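Local structure of PaxB (Photorhabdus luminescens, 6EK4) at residues A60-V71 against V122-M133. The protein probably acts as the B component of a two-component alpha-helical pore-forming toxin of the YaxAB type, joining its partner to perforate target membranes. Residues are numbered along the deposited sequence; the frame is centred on the assembly and turned at random.
Sequences AARASVPQLQTV and VIRSLRKEANLM
A60 O accepts the backbone N of S64 in the ordinary helical way and also faces an ordered water, 2.9 Å from A60 O and 2.9 Å from E129 OE1, that links the two helices. The side chain of E129 is the knob, set in the hole formed by A60, S64, Q67 and L68; a bend at chi2 (-62°) turns its carboxylate toward S64, whose CB it meets through OE1, while OE2 faces Q67 CG. S64 OG is turned back on its own helix and bonds to A61 O at 2.7 Å, from above that carbonyl's plane. Toward V71 and V122 the contact is mainly apolar: L68 and E129 lie alongside each other, pointing opposite ways, and L68 sets CD2 3.6 Å from CD2 of L126. V71 then lays CG1 against V122 CG1 and CG2 beside S125 OG. At the other end M133, folded at chi2 and chi3, brings its CE methyl 3.8 Å from A61 CB. The two segments, on helices 42-73 and 101-141, run antiparallel, their short axes 10.2 Å apart with 171° between directions, as two members of the elongated helical bundle; L68 and V122 also touch helix 247-321, and A61 reaches Y347 on helix 326-348.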
# COMPACT_ATOMS: atom_id res chain seq x y z
N ALA A 60 13.07 19.12 -1.60
CA ALA A 60 13.14 20.16 -2.62
C ALA A 60 11.91 21.06 -2.58
O ALA A 60 12.02 22.28 -2.71
CB ALA A 60 13.30 19.55 -4.00
N ALA A 61 10.74 20.45 -2.39
CA ALA A 61 9.49 21.19 -2.30
C ALA A 61 9.46 22.11 -1.07
O ALA A 61 9.03 23.26 -1.16
CB ALA A 61 8.31 20.23 -2.27
N ARG A 62 9.91 21.59 0.07
CA ARG A 62 9.95 22.36 1.32
C ARG A 62 10.93 23.53 1.26
O ARG A 62 10.66 24.59 1.83
CB ARG A 62 10.31 21.46 2.50
CG ARG A 62 9.21 20.50 2.92
CD ARG A 62 9.73 19.48 3.92
NE ARG A 62 8.72 18.47 4.26
CZ ARG A 62 7.70 18.66 5.10
NH1 ARG A 62 7.53 19.82 5.72
NH2 ARG A 62 6.85 17.66 5.33
N ALA A 63 12.06 23.33 0.59
CA ALA A 63 13.11 24.35 0.52
C ALA A 63 12.81 25.43 -0.51
O ALA A 63 13.26 26.57 -0.37
CB ALA A 63 14.45 23.70 0.20
N SER A 64 12.05 25.07 -1.55
CA SER A 64 11.72 26.01 -2.63
C SER A 64 10.91 27.21 -2.15
O SER A 64 11.11 28.32 -2.63
CB SER A 64 10.95 25.29 -3.74
OG SER A 64 9.70 24.80 -3.26
N VAL A 65 10.01 26.98 -1.20
CA VAL A 65 9.10 28.03 -0.72
C VAL A 65 9.85 29.19 -0.04
O VAL A 65 9.71 30.33 -0.47
CB VAL A 65 7.99 27.45 0.20
CG1 VAL A 65 7.13 28.57 0.78
CG2 VAL A 65 7.12 26.48 -0.58
N PRO A 66 10.66 28.91 1.01
CA PRO A 66 11.42 29.99 1.64
C PRO A 66 12.55 30.54 0.77
O PRO A 66 13.00 31.67 0.99
CB PRO A 66 11.99 29.33 2.90
CG PRO A 66 12.07 27.88 2.56
CD PRO A 66 10.87 27.62 1.70
N GLN A 67 13.01 29.75 -0.20
CA GLN A 67 14.04 30.20 -1.15
C GLN A 67 13.47 31.26 -2.09
O GLN A 67 14.06 32.33 -2.25
CB GLN A 67 14.59 29.02 -1.95
CG GLN A 67 15.62 29.37 -3.01
CD GLN A 67 16.86 30.05 -2.45
OE1 GLN A 67 17.24 29.82 -1.30
NE2 GLN A 67 17.49 30.89 -3.26
N LEU A 68 12.34 30.95 -2.71
CA LEU A 68 11.69 31.87 -3.65
C LEU A 68 11.08 33.09 -2.95
O LEU A 68 11.03 34.17 -3.54
CB LEU A 68 10.61 31.14 -4.46
CG LEU A 68 11.13 30.08 -5.43
CD1 LEU A 68 9.97 29.29 -6.03
CD2 LEU A 68 11.98 30.70 -6.53
N GLN A 69 10.63 32.92 -1.71
CA GLN A 69 10.15 34.04 -0.91
C GLN A 69 11.27 35.06 -0.70
O GLN A 69 11.06 36.26 -0.91
CB GLN A 69 9.60 33.58 0.44
CG GLN A 69 8.15 33.12 0.39
CD GLN A 69 7.57 32.83 1.76
OE1 GLN A 69 6.36 32.91 1.96
NE2 GLN A 69 8.43 32.48 2.71
N THR A 70 12.44 34.58 -0.31
CA THR A 70 13.61 35.45 -0.12
C THR A 70 13.94 36.24 -1.39
O THR A 70 14.19 37.44 -1.32
CB THR A 70 14.86 34.64 0.29
OG1 THR A 70 14.58 33.90 1.50
CG2 THR A 70 16.06 35.56 0.53
N VAL A 71 13.93 35.56 -2.53
CA VAL A 71 14.28 36.18 -3.81
C VAL A 71 13.26 37.25 -4.22
O VAL A 71 13.65 38.37 -4.58
CB VAL A 71 14.41 35.12 -4.93
CG1 VAL A 71 14.57 35.77 -6.30
CG2 VAL A 71 15.60 34.20 -4.65
N VAL A 122 15.48 36.85 -10.61
CA VAL A 122 14.43 36.07 -9.94
C VAL A 122 13.85 35.02 -10.88
O VAL A 122 13.40 33.96 -10.44
CB VAL A 122 13.30 36.96 -9.36
CG1 VAL A 122 13.87 38.10 -8.53
CG2 VAL A 122 12.39 37.49 -10.46
N ILE A 123 13.86 35.30 -12.19
CA ILE A 123 13.44 34.34 -13.20
C ILE A 123 14.40 33.15 -13.24
O ILE A 123 13.96 32.00 -13.37
CB ILE A 123 13.32 35.00 -14.60
CG1 ILE A 123 12.10 35.93 -14.63
CG2 ILE A 123 13.19 33.95 -15.70
CD1 ILE A 123 12.13 36.95 -15.76
N ARG A 124 15.70 33.42 -13.12
CA ARG A 124 16.70 32.35 -13.05
C ARG A 124 16.53 31.51 -11.78
O ARG A 124 16.77 30.30 -11.81
CB ARG A 124 18.12 32.91 -13.12
CG ARG A 124 18.53 33.36 -14.52
CD ARG A 124 20.04 33.53 -14.62
NE ARG A 124 20.56 34.49 -13.65
CZ ARG A 124 20.51 35.82 -13.79
NH1 ARG A 124 19.95 36.38 -14.86
NH2 ARG A 124 21.01 36.59 -12.83
N SER A 125 16.12 32.14 -10.68
CA SER A 125 15.84 31.42 -9.44
C SER A 125 14.60 30.53 -9.57
O SER A 125 14.60 29.40 -9.09
CB SER A 125 15.65 32.40 -8.27
OG SER A 125 16.88 32.98 -7.90
N LEU A 126 13.56 31.04 -10.23
CA LEU A 126 12.34 30.27 -10.46
C LEU A 126 12.60 29.09 -11.41
O LEU A 126 12.09 27.99 -11.19
CB LEU A 126 11.23 31.16 -11.02
CG LEU A 126 10.58 32.13 -10.02
CD1 LEU A 126 9.89 33.28 -10.75
CD2 LEU A 126 9.60 31.40 -9.12
N ARG A 127 13.38 29.34 -12.46
CA ARG A 127 13.76 28.29 -13.41
C ARG A 127 14.63 27.22 -12.75
O ARG A 127 14.51 26.03 -13.05
CB ARG A 127 14.49 28.89 -14.61
CG ARG A 127 13.58 29.68 -15.55
CD ARG A 127 12.85 28.77 -16.52
NE ARG A 127 11.65 29.40 -17.08
CZ ARG A 127 11.64 30.34 -18.02
NH1 ARG A 127 12.78 30.80 -18.54
NH2 ARG A 127 10.48 30.83 -18.45
N LYS A 128 15.51 27.65 -11.85
CA LYS A 128 16.37 26.75 -11.08
C LYS A 128 15.56 25.78 -10.22
O LYS A 128 15.90 24.61 -10.10
CB LYS A 128 17.36 27.56 -10.22
CG LYS A 128 18.26 26.74 -9.31
CD LYS A 128 17.74 26.71 -7.88
CE LYS A 128 18.47 25.68 -7.03
NZ LYS A 128 19.93 25.96 -6.94
N GLU A 129 14.47 26.28 -9.62
CA GLU A 129 13.58 25.46 -8.81
C GLU A 129 12.70 24.55 -9.67
O GLU A 129 12.37 23.44 -9.26
CB GLU A 129 12.69 26.33 -7.92
CG GLU A 129 13.46 27.12 -6.86
CD GLU A 129 14.19 26.24 -5.87
OE1 GLU A 129 13.64 25.18 -5.48
OE2 GLU A 129 15.31 26.60 -5.46
N ALA A 130 12.31 25.03 -10.85
CA ALA A 130 11.51 24.24 -11.78
C ALA A 130 12.32 23.06 -12.33
O ALA A 130 11.84 21.93 -12.35
CB ALA A 130 11.01 25.10 -12.92
N ASN A 131 13.55 23.34 -12.76
CA ASN A 131 14.45 22.31 -13.27
C ASN A 131 14.84 21.29 -12.19
O ASN A 131 15.01 20.11 -12.49
CB ASN A 131 15.72 22.94 -13.86
CG ASN A 131 15.43 23.77 -15.10
OD1 ASN A 131 14.28 23.96 -15.49
ND2 ASN A 131 16.49 24.28 -15.72
N LEU A 132 14.98 21.77 -10.96
CA LEU A 132 15.28 20.90 -9.82
C LEU A 132 14.11 19.97 -9.53
O LEU A 132 14.29 18.76 -9.39
CB LEU A 132 15.61 21.74 -8.58
CG LEU A 132 15.85 21.01 -7.25
CD1 LEU A 132 16.84 19.86 -7.41
CD2 LEU A 132 16.33 21.98 -6.19
N MET A 133 12.90 20.53 -9.44
CA MET A 133 11.70 19.73 -9.18
C MET A 133 11.43 18.75 -10.32
O MET A 133 10.90 17.66 -10.09
CB MET A 133 10.48 20.65 -8.97
CG MET A 133 9.18 19.94 -8.61
SD MET A 133 9.30 18.85 -7.16
CE MET A 133 9.56 20.04 -5.85
O HOH W 1 14.59 23.03 -3.73